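Local structure of ferric uptake regulation protein (Vibrio cholerae, 2W57) at residues Gln32-Ser35 / Ala36-Tyr40; His71-Glu74 / Gly75-Val79; Leu91-Asp95 / Cys96-Ile100; Ile107-Arg110 / Gln111-Ile114. The protein probably acts as an iron-responsive transcriptional repressor that binds DNA as a dimer and controls genes of iron uptake. All coordinates share one frame; numbering follows the deposited sequence.

Interaction 1 (Gln32-Ser35 / Ala36-Tyr40). With ZN (zinc ion), chain D.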
ATOM      1  N   GLN A  32       1.274  14.900  10.891  1.00 34.51           N
ATOM      2  CA  GLN A  32       2.056  13.715  11.205  1.00 33.71           C
ATOM      3  C   GLN A  32       1.941  12.567  10.191  1.00 32.65           C
ATOM      4  O   GLN A  32       2.879  11.771  10.066  1.00 32.74           O
ATOM      5  CB  GLN A  32       1.706  13.213  12.587  1.00 34.15           C
ATOM      6  CG  GLN A  32       2.703  12.210  13.089  1.00 36.07           C
ATOM      7  CD  GLN A  32       2.406  11.770  14.490  1.00 37.70           C
ATOM      8  OE1 GLN A  32       2.519  12.551  15.442  1.00 37.66           O
ATOM      9  NE2 GLN A  32       2.016  10.510  14.632  1.00 38.23           N
ATOM     10  N   HIS A  33       0.793  12.478   9.504  1.00 30.76           N
ATOM     11  CA  HIS A  33       0.556  11.531   8.411  1.00 29.05           C
ATOM     12  C   HIS A  33      -0.078  12.314   7.274  1.00 28.54           C
ATOM     13  O   HIS A  33      -1.127  12.913   7.460  1.00 29.15           O
ATOM     14  CB  HIS A  33      -0.424  10.437   8.833  1.00 29.07           C
ATOM     15  CG  HIS A  33       0.149   9.424   9.775  1.00 27.69           C
ATOM     16  ND1 HIS A  33       0.175   9.609  11.140  1.00 26.23           N
ATOM     17  CD2 HIS A  33       0.691   8.204   9.551  1.00 26.66           C
ATOM     18  CE1 HIS A  33       0.727   8.555  11.713  1.00 26.96           C
ATOM     19  NE2 HIS A  33       1.051   7.689  10.771  1.00 26.52           N
ATOM     20  N   ILE A  34       0.523  12.322   6.092  1.00 27.05           N
ATOM     21  CA  ILE A  34       0.071  13.272   5.079  1.00 25.55           C
ATOM     22  C   ILE A  34       0.378  12.806   3.658  1.00 24.93           C
ATOM     23  O   ILE A  34       1.444  12.266   3.395  1.00 24.54           O
ATOM     24  CB  ILE A  34       0.658  14.699   5.352  1.00 25.55           C
ATOM     25  CG1 ILE A  34      -0.126  15.781   4.600  1.00 25.28           C
ATOM     26  CG2 ILE A  34       2.168  14.767   5.061  1.00 24.40           C
ATOM     27  CD1 ILE A  34       0.113  17.184   5.139  1.00 25.42           C
ATOM     28  N   SER A  35      -0.575  12.999   2.755  1.00 23.96           N
ATOM     29  CA  SER A  35      -0.357  12.695   1.354  1.00 23.12           C
ATOM     30  C   SER A  35       0.345  13.863   0.692  1.00 23.14           C
ATOM     31  O   SER A  35       0.308  14.982   1.207  1.00 23.44           O
ATOM     32  CB  SER A  35      -1.682  12.434   0.660  1.00 22.76           C
ATOM     33  OG  SER A  35      -2.486  13.585   0.706  1.00 21.36           O
ATOM     34  N   ALA A  36       0.979  13.603  -0.447  1.00 23.18           N
ATOM     35  CA  ALA A  36       1.545  14.664  -1.282  1.00 23.55           C
ATOM     36  C   ALA A  36       0.529  15.771  -1.642  1.00 23.59           C
ATOM     37  O   ALA A  36       0.895  16.933  -1.752  1.00 23.32           O
ATOM     38  CB  ALA A  36       2.143  14.068  -2.545  1.00 23.38           C
ATOM     39  N   GLU A  37      -0.739  15.401  -1.812  1.00 24.33           N
ATOM     40  CA  GLU A  37      -1.785  16.353  -2.204  1.00 25.27           C
ATOM     41  C   GLU A  37      -2.121  17.261  -1.040  1.00 25.19           C
ATOM     42  O   GLU A  37      -2.216  18.479  -1.188  1.00 25.08           O
ATOM     43  CB  GLU A  37      -3.047  15.630  -2.672  1.00 25.39           C
ATOM     44  CG  GLU A  37      -2.881  14.821  -3.967  1.00 29.03           C
ATOM     45  CD  GLU A  37      -2.136  13.468  -3.807  1.00 33.30           C
ATOM     46  OE1 GLU A  37      -1.985  12.937  -2.671  1.00 33.69           O
ATOM     47  OE2 GLU A  37      -1.694  12.933  -4.853  1.00 34.81           O
ATOM     48  N   GLU A  38      -2.280  16.656   0.132  1.00 25.32           N
ATOM     49  CA  GLU A  38      -2.660  17.398   1.317  1.00 25.10           C
ATOM     50  C   GLU A  38      -1.534  18.355   1.644  1.00 24.42           C
ATOM     51  O   GLU A  38      -1.781  19.526   1.944  1.00 24.61           O
ATOM     52  CB  GLU A  38      -2.955  16.456   2.486  1.00 25.25           C
ATOM     53  CG  GLU A  38      -4.264  15.678   2.370  1.00 27.33           C
ATOM     54  CD  GLU A  38      -4.229  14.314   3.094  1.00 32.28           C
ATOM     55  OE1 GLU A  38      -3.167  13.918   3.647  1.00 33.34           O
ATOM     56  OE2 GLU A  38      -5.269  13.613   3.089  1.00 34.52           O
ATOM     57  N   LEU A  39      -0.304  17.856   1.545  1.00 23.27           N
ATOM     58  CA  LEU A  39       0.895  18.657   1.782  1.00 22.42           C
ATOM     59  C   LEU A  39       1.003  19.854   0.812  1.00 21.51           C
ATOM     60  O   LEU A  39       1.345  20.975   1.208  1.00 20.90           O
ATOM     61  CB  LEU A  39       2.123  17.740   1.708  1.00 22.67           C
ATOM     62  CG  LEU A  39       3.581  18.218   1.809  1.00 23.26           C
ATOM     63  CD1 LEU A  39       3.725  19.511   2.582  1.00 21.22           C
ATOM     64  CD2 LEU A  39       4.459  17.099   2.400  1.00 22.67           C
ATOM     65  N   TYR A  40       0.710  19.599  -0.456  1.00 20.80           N
ATOM     66  CA  TYR A  40       0.617  20.646  -1.469  1.00 19.81           C
ATOM     67  C   TYR A  40      -0.432  21.684  -1.079  1.00 20.24           C
ATOM     68  O   TYR A  40      -0.133  22.882  -1.086  1.00 20.26           O
ATOM     69  CB  TYR A  40       0.305  20.025  -2.836  1.00 18.89           C
ATOM     70  CG  TYR A  40      -0.205  20.986  -3.877  1.00 16.76           C
ATOM     71  CD1 TYR A  40       0.646  21.929  -4.448  1.00 14.94           C
ATOM     72  CD2 TYR A  40      -1.534  20.953  -4.290  1.00 14.99           C
ATOM     73  CE1 TYR A  40       0.198  22.824  -5.394  1.00 14.28           C
ATOM     74  CE2 TYR A  40      -2.006  21.859  -5.247  1.00 15.74           C
ATOM     75  CZ  TYR A  40      -1.120  22.787  -5.797  1.00 16.57           C
ATOM     76  OH  TYR A  40      -1.548  23.675  -6.758  1.00 17.60           O
TER
HETATM   77 ZN    ZN D 202       2.580   6.206  10.997  1.00 43.51          ZN
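A capping box formed by Ser35 and Glu38 starts helix 36-45, directly after the short strand that carries Ile34. Ser35 sits at the N-cap, where its OG accepts from Glu38 N at 3.1 Å. In return Glu38 reaches back over the first turn, and its OE1 receives the backbone N-H of Ser35, with N to OE1 2.9 Å and the hydrogen almost on the line between them. The donor meets this oxygen from above the carboxylate plane, 41° out of it. A chi1 of 62° leaves Ser35 OG flanked by its own N and C, which turns the hydroxyl toward the helix start. The first regular helical bond follows, from Leu39 N to Ser35 O at 3.0 Å. Beside the polar cap, Ile34 and Glu38 pass alongside, running in opposite senses, with Ile34 CG1 3.6 Å from Glu38 CB, while Ile34 CD1 reaches Leu39 CB at 4.0 Å. Leu39 continues into an apolar cluster with helices 17-26 and 52-64. The other carboxylate oxygen of Glu38 forms a salt bridge to Lys77, so both oxygens of the group are used. Just upstream, His33 NE2 binds a zinc ion at 2.1 Å, and Glu81, His88 and His90 complete the site. Such reciprocal side-chain and backbone bonds are typical of helix starts, here in the winged-helix DNA-binding domain of a Fur-family regulator.

Interaction 2 (His71-Glu74 / Gly75-Val79)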
ATOM      1  N   HIS A  71       3.807   5.250   3.095  1.00 28.86           N
ATOM      2  CA  HIS A  71       2.796   4.202   3.224  1.00 29.90           C
ATOM      3  C   HIS A  71       1.813   4.261   2.067  1.00 30.42           C
ATOM      4  O   HIS A  71       1.317   5.339   1.731  1.00 30.64           O
ATOM      5  CB  HIS A  71       2.013   4.368   4.526  1.00 30.25           C
ATOM      6  CG  HIS A  71       2.848   4.249   5.760  1.00 31.21           C
ATOM      7  ND1 HIS A  71       3.215   3.031   6.295  1.00 32.86           N
ATOM      8  CD2 HIS A  71       3.381   5.194   6.569  1.00 31.16           C
ATOM      9  CE1 HIS A  71       3.946   3.232   7.376  1.00 33.35           C
ATOM     10  NE2 HIS A  71       4.058   4.536   7.567  1.00 33.60           N
ATOM     11  N   HIS A  72       1.508   3.107   1.474  1.00 31.06           N
ATOM     12  CA  HIS A  72       0.501   3.036   0.410  1.00 31.48           C
ATOM     13  C   HIS A  72      -0.841   2.580   0.969  1.00 32.41           C
ATOM     14  O   HIS A  72      -0.997   1.416   1.335  1.00 33.01           O
ATOM     15  CB  HIS A  72       0.948   2.077  -0.672  1.00 30.89           C
ATOM     16  CG  HIS A  72       2.210   2.485  -1.358  1.00 31.02           C
ATOM     17  ND1 HIS A  72       2.217   3.171  -2.556  1.00 30.95           N
ATOM     18  CD2 HIS A  72       3.509   2.284  -1.029  1.00 30.04           C
ATOM     19  CE1 HIS A  72       3.467   3.382  -2.929  1.00 30.52           C
ATOM     20  NE2 HIS A  72       4.270   2.857  -2.019  1.00 30.33           N
ATOM     21  N   PHE A  73      -1.810   3.488   1.046  1.00 33.43           N
ATOM     22  CA  PHE A  73      -3.109   3.170   1.651  1.00 34.25           C
ATOM     23  C   PHE A  73      -4.024   2.452   0.680  1.00 35.43           C
ATOM     24  O   PHE A  73      -3.611   2.115  -0.432  1.00 35.55           O
ATOM     25  CB  PHE A  73      -3.781   4.436   2.166  1.00 33.72           C
ATOM     26  CG  PHE A  73      -3.376   4.805   3.553  1.00 33.08           C
ATOM     27  CD1 PHE A  73      -2.337   4.130   4.196  1.00 31.66           C
ATOM     28  CD2 PHE A  73      -4.012   5.853   4.216  1.00 32.96           C
ATOM     29  CE1 PHE A  73      -1.953   4.475   5.483  1.00 31.78           C
ATOM     30  CE2 PHE A  73      -3.628   6.214   5.509  1.00 32.53           C
ATOM     31  CZ  PHE A  73      -2.599   5.522   6.145  1.00 32.40           C
ATOM     32  N   GLU A  74      -5.269   2.231   1.104  1.00 36.91           N
ATOM     33  CA  GLU A  74      -6.243   1.482   0.314  1.00 38.49           C
ATOM     34  C   GLU A  74      -6.481   2.151  -1.028  1.00 37.91           C
ATOM     35  O   GLU A  74      -6.918   3.309  -1.106  1.00 37.73           O
ATOM     36  CB  GLU A  74      -7.571   1.310   1.061  1.00 38.74           C
ATOM     37  CG  GLU A  74      -8.438   0.142   0.539  1.00 40.42           C
ATOM     38  CD  GLU A  74      -9.836   0.097   1.180  1.00 41.15           C
ATOM     39  OE1 GLU A  74     -10.048   0.775   2.234  1.00 43.99           O
ATOM     40  OE2 GLU A  74     -10.722  -0.614   0.618  1.00 42.89           O
ATOM     41  N   GLY A  75      -6.152   1.397  -2.072  1.00 37.70           N
ATOM     42  CA  GLY A  75      -6.286   1.835  -3.458  1.00 37.21           C
ATOM     43  C   GLY A  75      -6.012   3.302  -3.771  1.00 36.14           C
ATOM     44  O   GLY A  75      -6.948   4.079  -3.936  1.00 36.51           O
ATOM     45  N   GLY A  76      -4.739   3.675  -3.858  1.00 35.02           N
ATOM     46  CA  GLY A  76      -4.367   4.960  -4.434  1.00 33.87           C
ATOM     47  C   GLY A  76      -3.463   5.805  -3.569  1.00 32.94           C
ATOM     48  O   GLY A  76      -2.313   6.039  -3.917  1.00 33.42           O
ATOM     49  N   LYS A  77      -3.988   6.249  -2.434  1.00 31.86           N
ATOM     50  CA  LYS A  77      -3.314   7.198  -1.555  1.00 30.93           C
ATOM     51  C   LYS A  77      -1.967   6.712  -0.983  1.00 30.24           C
ATOM     52  O   LYS A  77      -1.899   5.659  -0.347  1.00 30.03           O
ATOM     53  CB  LYS A  77      -4.261   7.556  -0.413  1.00 31.08           C
ATOM     54  CG  LYS A  77      -3.960   8.847   0.316  1.00 31.68           C
ATOM     55  CD  LYS A  77      -5.059   9.090   1.333  1.00 32.93           C
ATOM     56  CE  LYS A  77      -5.131  10.536   1.747  1.00 34.41           C
ATOM     57  NZ  LYS A  77      -6.259  10.730   2.701  1.00 35.73           N
ATOM     58  N   SER A  78      -0.909   7.488  -1.235  1.00 29.13           N
ATOM     59  CA  SER A  78       0.340   7.409  -0.481  1.00 28.10           C
ATOM     60  C   SER A  78       0.326   8.494   0.571  1.00 27.51           C
ATOM     61  O   SER A  78       0.077   9.656   0.261  1.00 27.29           O
ATOM     62  CB  SER A  78       1.556   7.661  -1.368  1.00 27.92           C
ATOM     63  OG  SER A  78       1.588   6.806  -2.489  1.00 29.44           O
ATOM     64  N   VAL A  79       0.594   8.120   1.816  1.00 26.88           N
ATOM     65  CA  VAL A  79       0.789   9.092   2.886  1.00 25.96           C
ATOM     66  C   VAL A  79       2.206   8.971   3.431  1.00 25.58           C
ATOM     67  O   VAL A  79       2.815   7.885   3.433  1.00 25.60           O
ATOM     68  CB  VAL A  79      -0.267   8.972   4.034  1.00 25.78           C
ATOM     69  CG1 VAL A  79      -1.667   9.289   3.525  1.00 26.30           C
ATOM     70  CG2 VAL A  79      -0.253   7.601   4.658  1.00 26.11           C
TER
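Phe73 and Val79 meet at about a right angle, the valine methyl CG2 pressing on one face of the phenyl ring. This is a CH-pi contact: Val79 CG2 stands 3.7 Å from the Phe73 ring centroid, 19° off the ring normal and shifted toward the rim, with Phe73 CZ its nearest ring atom. Val79 CG2 lies between the backbone N and the carbonyl carbon, with CG1 anti to that carbon (chi1 -64°), and this choice directs CG2 at the ring. On the same side of the hairpin His71 CB lies 4.0 Å from Val79 CG2. His72 and Ser78 face the opposite side, where Ser78 OG approaches the imidazole obliquely at 3.7 Å from His72 ND1; the serine hydroxyl is hydrogen-bonded to Arg70. The backbone fixes this register. His71 and Val79 form an antiparallel hydrogen-bonded pair, His71 N to Val79 O at 2.8 Å and Val79 N to His71 O at 2.9 Å, and Phe73 N donates to Lys77 O nearer the turn. Gly75 and Gly76, both with positive phi, carry the chain round. His71 also bonds through its ring to Tyr128 and to the zinc ligand Glu81, while His72 stacks on His72 of the second subunit. In the sheet, strand 78-82 of this hairpin lies between strands 34-35 and 68-72, and Phe73 packs against Tyr130 of strand 121-132.

Interaction 3 (Leu91-Asp95 / Cys96-Ile100)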
ATOM      1  N   LEU A  91      -4.700   2.786  11.897  1.00 33.99           N
ATOM      2  CA  LEU A  91      -6.130   2.678  11.785  1.00 35.38           C
ATOM      3  C   LEU A  91      -6.545   3.926  11.025  1.00 36.25           C
ATOM      4  O   LEU A  91      -6.163   5.031  11.386  1.00 36.50           O
ATOM      5  CB  LEU A  91      -6.739   2.613  13.187  1.00 35.29           C
ATOM      6  CG  LEU A  91      -8.242   2.657  13.448  1.00 35.58           C
ATOM      7  CD1 LEU A  91      -8.925   1.399  12.964  1.00 35.91           C
ATOM      8  CD2 LEU A  91      -8.471   2.854  14.945  1.00 35.60           C
ATOM      9  N   VAL A  92      -7.291   3.752   9.949  1.00 37.68           N
ATOM     10  CA  VAL A  92      -7.561   4.854   9.047  1.00 39.40           C
ATOM     11  C   VAL A  92      -9.063   5.063   8.920  1.00 41.36           C
ATOM     12  O   VAL A  92      -9.804   4.104   8.656  1.00 41.54           O
ATOM     13  CB  VAL A  92      -6.933   4.565   7.674  1.00 39.14           C
ATOM     14  CG1 VAL A  92      -7.154   5.705   6.700  1.00 38.43           C
ATOM     15  CG2 VAL A  92      -5.453   4.271   7.836  1.00 38.99           C
ATOM     16  N   CYS A  93      -9.512   6.305   9.136  1.00 43.84           N
ATOM     17  CA  CYS A  93     -10.912   6.680   8.908  1.00 46.23           C
ATOM     18  C   CYS A  93     -11.075   6.966   7.436  1.00 47.32           C
ATOM     19  O   CYS A  93     -10.302   7.731   6.851  1.00 47.46           O
ATOM     20  CB  CYS A  93     -11.341   7.924   9.690  1.00 46.41           C
ATOM     21  SG  CYS A  93     -11.212   7.836  11.489  1.00 49.69           S
ATOM     22  N   LEU A  94     -12.106   6.361   6.852  1.00 48.82           N
ATOM     23  CA  LEU A  94     -12.380   6.485   5.427  1.00 50.07           C
ATOM     24  C   LEU A  94     -13.155   7.764   5.057  1.00 50.71           C
ATOM     25  O   LEU A  94     -13.536   7.959   3.891  1.00 51.17           O
ATOM     26  CB  LEU A  94     -13.108   5.224   4.928  1.00 50.17           C
ATOM     27  CG  LEU A  94     -12.270   3.940   4.814  1.00 50.48           C
ATOM     28  CD1 LEU A  94     -13.096   2.795   4.208  1.00 50.39           C
ATOM     29  CD2 LEU A  94     -10.968   4.166   4.017  1.00 50.37           C
ATOM     30  N   ASP A  95     -13.356   8.646   6.034  1.00 51.07           N
ATOM     31  CA  ASP A  95     -14.242   9.796   5.846  1.00 51.53           C
ATOM     32  C   ASP A  95     -13.745  11.088   6.490  1.00 51.42           C
ATOM     33  O   ASP A  95     -14.178  12.177   6.098  1.00 51.78           O
ATOM     34  CB  ASP A  95     -15.677   9.472   6.308  1.00 51.69           C
ATOM     35  CG  ASP A  95     -15.725   8.713   7.639  1.00 53.11           C
ATOM     36  OD1 ASP A  95     -14.720   8.062   8.021  1.00 54.71           O
ATOM     37  OD2 ASP A  95     -16.787   8.753   8.307  1.00 54.36           O
ATOM     38  N   CYS A  96     -12.838  10.973   7.458  1.00 50.95           N
ATOM     39  CA  CYS A  96     -12.367  12.137   8.207  1.00 50.45           C
ATOM     40  C   CYS A  96     -10.927  12.496   7.899  1.00 49.74           C
ATOM     41  O   CYS A  96     -10.425  13.501   8.397  1.00 49.86           O
ATOM     42  CB  CYS A  96     -12.530  11.899   9.700  1.00 50.46           C
ATOM     43  SG  CYS A  96     -14.177  11.300  10.092  1.00 52.55           S
ATOM     44  N   GLY A  97     -10.271  11.686   7.070  1.00 48.97           N
ATOM     45  CA  GLY A  97      -8.836  11.835   6.807  1.00 47.83           C
ATOM     46  C   GLY A  97      -8.019  11.785   8.093  1.00 46.83           C
ATOM     47  O   GLY A  97      -7.058  12.551   8.271  1.00 46.81           O
ATOM     48  N   GLU A  98      -8.417  10.876   8.984  1.00 45.68           N
ATOM     49  CA  GLU A  98      -7.844  10.745  10.317  1.00 44.47           C
ATOM     50  C   GLU A  98      -7.096   9.408  10.444  1.00 43.17           C
ATOM     51  O   GLU A  98      -7.632   8.359  10.085  1.00 43.08           O
ATOM     52  CB  GLU A  98      -8.966  10.897  11.358  1.00 44.67           C
ATOM     53  CG  GLU A  98      -8.590  10.662  12.827  1.00 46.47           C
ATOM     54  CD  GLU A  98      -7.575  11.655  13.387  1.00 48.92           C
ATOM     55  OE1 GLU A  98      -7.120  12.554  12.641  1.00 50.36           O
ATOM     56  OE2 GLU A  98      -7.231  11.529  14.591  1.00 49.66           O
ATOM     57  N   VAL A  99      -5.850   9.462  10.924  1.00 41.47           N
ATOM     58  CA  VAL A  99      -4.992   8.274  11.049  1.00 39.74           C
ATOM     59  C   VAL A  99      -4.585   8.041  12.511  1.00 38.96           C
ATOM     60  O   VAL A  99      -3.813   8.806  13.074  1.00 38.73           O
ATOM     61  CB  VAL A  99      -3.703   8.382  10.183  1.00 39.52           C
ATOM     62  CG1 VAL A  99      -2.887   7.099  10.262  1.00 39.17           C
ATOM     63  CG2 VAL A  99      -4.033   8.698   8.739  1.00 39.21           C
ATOM     64  N   ILE A 100      -5.105   6.978  13.117  1.00 38.07           N
ATOM     65  CA  ILE A 100      -4.707   6.610  14.470  1.00 37.18           C
ATOM     66  C   ILE A 100      -3.559   5.586  14.446  1.00 37.01           C
ATOM     67  O   ILE A 100      -3.609   4.592  13.713  1.00 36.80           O
ATOM     68  CB  ILE A 100      -5.902   6.099  15.315  1.00 36.97           C
ATOM     69  CG1 ILE A 100      -6.932   7.207  15.546  1.00 36.01           C
ATOM     70  CG2 ILE A 100      -5.424   5.577  16.669  1.00 37.23           C
ATOM     71  CD1 ILE A 100      -8.119   7.173  14.602  1.00 35.66           C
TER
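With SG anti to the carbonyl carbon (chi1 -60°), Cys93 lays its sulfur alongside Glu98, 3.8 Å from Glu98 CB, while CG of Glu98 is anti to the backbone N (chi1 174°) and the chain then bends at chi2, carrying the carboxylate away from the cysteine. The same sulfur is joined to Cys133 in a disulfide, so this corner of the hairpin is covalently tied to the end of the modelled chain. Farther along, Leu91 and Ile100 project in parallel from neighbouring strands, with Leu91 CD2 4.2 Å from Ile100 CB. Their backbones form a hydrogen-bonded antiparallel pair: Leu91 N donates to Ile100 O, and Ile100 N returns a bond to Leu91 O, each at 2.8 Å. The next rung is the nearly straight bond from Cys93 N to Glu98 O at 2.9 Å. Between them, the non-hydrogen-bonded pair Val92 and Val99 turns its side chains to the other face; between the strands, Val99 CA approaches Leu91 O at 3.5 Å in a CA-H...O contact. Asp95 accepts from the backbone N of Cys133 through OD1, and Gly97 with its positive phi completes the turn. Strand 89-93 is the central strand of its sheet, flanked by the antiparallel strand 99-102 and by strand 121-132, which runs parallel to it; Leu91 and Ile100 reach Val120 and Tyr118 of the second subunit.

Interaction 4 (Ile107-Arg110 / Gln111-Ile114). With ZN (zinc ion), chain C.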
ATOM      1  N   ILE A 107      -1.451  -8.770  18.956  1.00 35.50           N
ATOM      2  CA  ILE A 107      -1.237  -8.811  17.516  1.00 35.00           C
ATOM      3  C   ILE A 107       0.246  -8.983  17.198  1.00 34.99           C
ATOM      4  O   ILE A 107       0.610  -9.888  16.446  1.00 34.98           O
ATOM      5  CB  ILE A 107      -1.815  -7.571  16.799  1.00 34.99           C
ATOM      6  CG1 ILE A 107      -3.342  -7.568  16.914  1.00 33.94           C
ATOM      7  CG2 ILE A 107      -1.371  -7.535  15.325  1.00 34.55           C
ATOM      8  CD1 ILE A 107      -3.981  -6.277  16.513  1.00 32.43           C
ATOM      9  N   GLU A 108       1.102  -8.152  17.788  1.00 34.84           N
ATOM     10  CA  GLU A 108       2.537  -8.291  17.555  1.00 35.10           C
ATOM     11  C   GLU A 108       2.996  -9.729  17.790  1.00 35.31           C
ATOM     12  O   GLU A 108       3.678 -10.293  16.942  1.00 35.58           O
ATOM     13  CB  GLU A 108       3.366  -7.304  18.389  1.00 35.06           C
ATOM     14  CG  GLU A 108       3.228  -5.812  18.016  1.00 35.52           C
ATOM     15  CD  GLU A 108       3.299  -5.528  16.508  1.00 36.42           C
ATOM     16  OE1 GLU A 108       4.076  -6.191  15.784  1.00 37.01           O
ATOM     17  OE2 GLU A 108       2.565  -4.632  16.049  1.00 36.31           O
ATOM     18  N   GLN A 109       2.580 -10.329  18.909  1.00 35.68           N
ATOM     19  CA  GLN A 109       2.944 -11.719  19.247  1.00 35.82           C
ATOM     20  C   GLN A 109       2.375 -12.752  18.273  1.00 35.95           C
ATOM     21  O   GLN A 109       3.079 -13.684  17.867  1.00 35.96           O
ATOM     22  CB  GLN A 109       2.533 -12.058  20.688  1.00 36.04           C
ATOM     23  CG  GLN A 109       2.812 -13.517  21.144  1.00 36.51           C
ATOM     24  CD  GLN A 109       4.289 -13.941  21.023  1.00 37.90           C
ATOM     25  OE1 GLN A 109       5.204 -13.106  20.934  1.00 38.33           O
ATOM     26  NE2 GLN A 109       4.519 -15.252  21.021  1.00 37.52           N
ATOM     27  N   ARG A 110       1.112 -12.581  17.894  1.00 35.98           N
ATOM     28  CA  ARG A 110       0.452 -13.527  16.995  1.00 36.24           C
ATOM     29  C   ARG A 110       1.147 -13.656  15.644  1.00 36.40           C
ATOM     30  O   ARG A 110       1.309 -14.763  15.131  1.00 36.50           O
ATOM     31  CB  ARG A 110      -1.014 -13.153  16.807  1.00 36.15           C
ATOM     32  CG  ARG A 110      -1.868 -13.333  18.058  1.00 36.46           C
ATOM     33  CD  ARG A 110      -1.838 -14.764  18.605  1.00 36.44           C
ATOM     34  NE  ARG A 110      -2.319 -15.743  17.635  1.00 36.81           N
ATOM     35  CZ  ARG A 110      -1.686 -16.870  17.313  1.00 37.60           C
ATOM     36  NH1 ARG A 110      -0.531 -17.202  17.893  1.00 38.18           N
ATOM     37  NH2 ARG A 110      -2.224 -17.684  16.415  1.00 36.74           N
ATOM     38  N   GLN A 111       1.570 -12.518  15.093  1.00 36.76           N
ATOM     39  CA  GLN A 111       2.319 -12.449  13.832  1.00 36.73           C
ATOM     40  C   GLN A 111       3.557 -13.359  13.838  1.00 37.17           C
ATOM     41  O   GLN A 111       3.785 -14.105  12.882  1.00 37.06           O
ATOM     42  CB  GLN A 111       2.708 -10.989  13.526  1.00 36.56           C
ATOM     43  CG  GLN A 111       1.508 -10.035  13.358  1.00 35.91           C
ATOM     44  CD  GLN A 111       1.898  -8.582  13.119  1.00 36.40           C
ATOM     45  OE1 GLN A 111       3.059  -8.202  13.268  1.00 37.53           O
ATOM     46  NE2 GLN A 111       0.919  -7.757  12.763  1.00 35.83           N
ATOM     47  N   LYS A 112       4.329 -13.301  14.928  1.00 37.77           N
ATOM     48  CA  LYS A 112       5.531 -14.132  15.127  1.00 38.18           C
ATOM     49  C   LYS A 112       5.205 -15.621  15.067  1.00 38.45           C
ATOM     50  O   LYS A 112       5.971 -16.416  14.522  1.00 38.39           O
ATOM     51  CB  LYS A 112       6.176 -13.829  16.485  1.00 38.03           C
ATOM     52  CG  LYS A 112       6.427 -12.360  16.785  1.00 38.42           C
ATOM     53  CD  LYS A 112       7.909 -12.020  16.840  1.00 39.02           C
ATOM     54  CE  LYS A 112       8.113 -10.685  17.555  1.00 39.78           C
ATOM     55  NZ  LYS A 112       9.470 -10.525  18.165  1.00 40.07           N
ATOM     56  N   GLU A 113       4.063 -15.988  15.640  1.00 38.94           N
ATOM     57  CA  GLU A 113       3.671 -17.381  15.747  1.00 39.59           C
ATOM     58  C   GLU A 113       3.094 -17.928  14.452  1.00 39.60           C
ATOM     59  O   GLU A 113       3.323 -19.094  14.125  1.00 39.63           O
ATOM     60  CB  GLU A 113       2.709 -17.581  16.914  1.00 39.91           C
ATOM     61  CG  GLU A 113       3.423 -17.506  18.256  1.00 42.23           C
ATOM     62  CD  GLU A 113       2.478 -17.517  19.432  1.00 45.38           C
ATOM     63  OE1 GLU A 113       1.564 -16.657  19.483  1.00 46.43           O
ATOM     64  OE2 GLU A 113       2.662 -18.387  20.313  1.00 47.00           O
ATOM     65  N   ILE A 114       2.345 -17.093  13.727  1.00 39.47           N
ATOM     66  CA  ILE A 114       1.872 -17.441  12.390  1.00 39.14           C
ATOM     67  C   ILE A 114       3.070 -17.513  11.442  1.00 39.40           C
ATOM     68  O   ILE A 114       3.187 -18.460  10.659  1.00 39.37           O
ATOM     69  CB  ILE A 114       0.803 -16.447  11.874  1.00 39.17           C
ATOM     70  CG1 ILE A 114      -0.522 -16.686  12.593  1.00 38.85           C
ATOM     71  CG2 ILE A 114       0.599 -16.572  10.351  1.00 38.45           C
ATOM     72  CD1 ILE A 114      -1.227 -15.418  12.952  1.00 37.80           C
TER
HETATM   73 ZN    ZN C 201       2.685  -3.836  14.119  1.00 40.76          ZN
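Helix 105-117 supplies Glu108 to a zinc site, and farther along the same helix Arg110 and Glu113 form a salt bridge. Glu108 OE2 binds the zinc ion at 2.1 Å; His87, Asp89 and His125 complete the coordination. Its chain bends at chi2 (-46°), swinging the carboxylate back toward the metal, and it runs alongside Gln111. On another side of the helix, Arg110 NH1 donates to Glu113 OE1 at 2.7 Å through a bent bond, 131° at the hydrogen. The oxygen lies essentially in the guanidinium plane, but the nitrogen meets it well above the carboxylate plane, the two flat groups being turned 76° apart. Arg110 NH2 forms a second salt bridge with Asp104 of the second subunit, so the guanidinium bridges two carboxylates. Ile114 CD1 packs over one face of that group, 4.3 Å from Arg110 NH2. Helical bonds underlie these contacts: Gln111 N to Ile107 O at 3.1 Å and Ile114 N to Arg110 O at 2.9 Å. Ile107 packs on Ile114 of the second subunit. An acidic ligand from this helix in a four-residue zinc site, beside a helix face packed against the partner chain, fits the dimerization domain of Fur-family regulators.

In the fold
Interactions 1, 2 and 3 form a connected series, while interaction 4 lies apart, about 10 Å from interaction 3 between nearest atoms. Interaction 1 joins interaction 2 through the Glu38-Lys77 salt bridge and a common sheet, and interaction 2 meets interaction 3 where Phe73 packs on Val92 and Val99. The chemistry follows position: 32-40 combines a helix cap with a buried apolar flank, hairpin 71-79 has a CH-pi contact and a histidine beside the zinc, hairpin 91-100 is tied by its disulfide to Cys133, and 107-114 has charged pairs beside a buried subunit face. Interactions 1 and 4 contribute ligands to different zinc sites, and interactions 2, 3 and 4 all reach the second subunit.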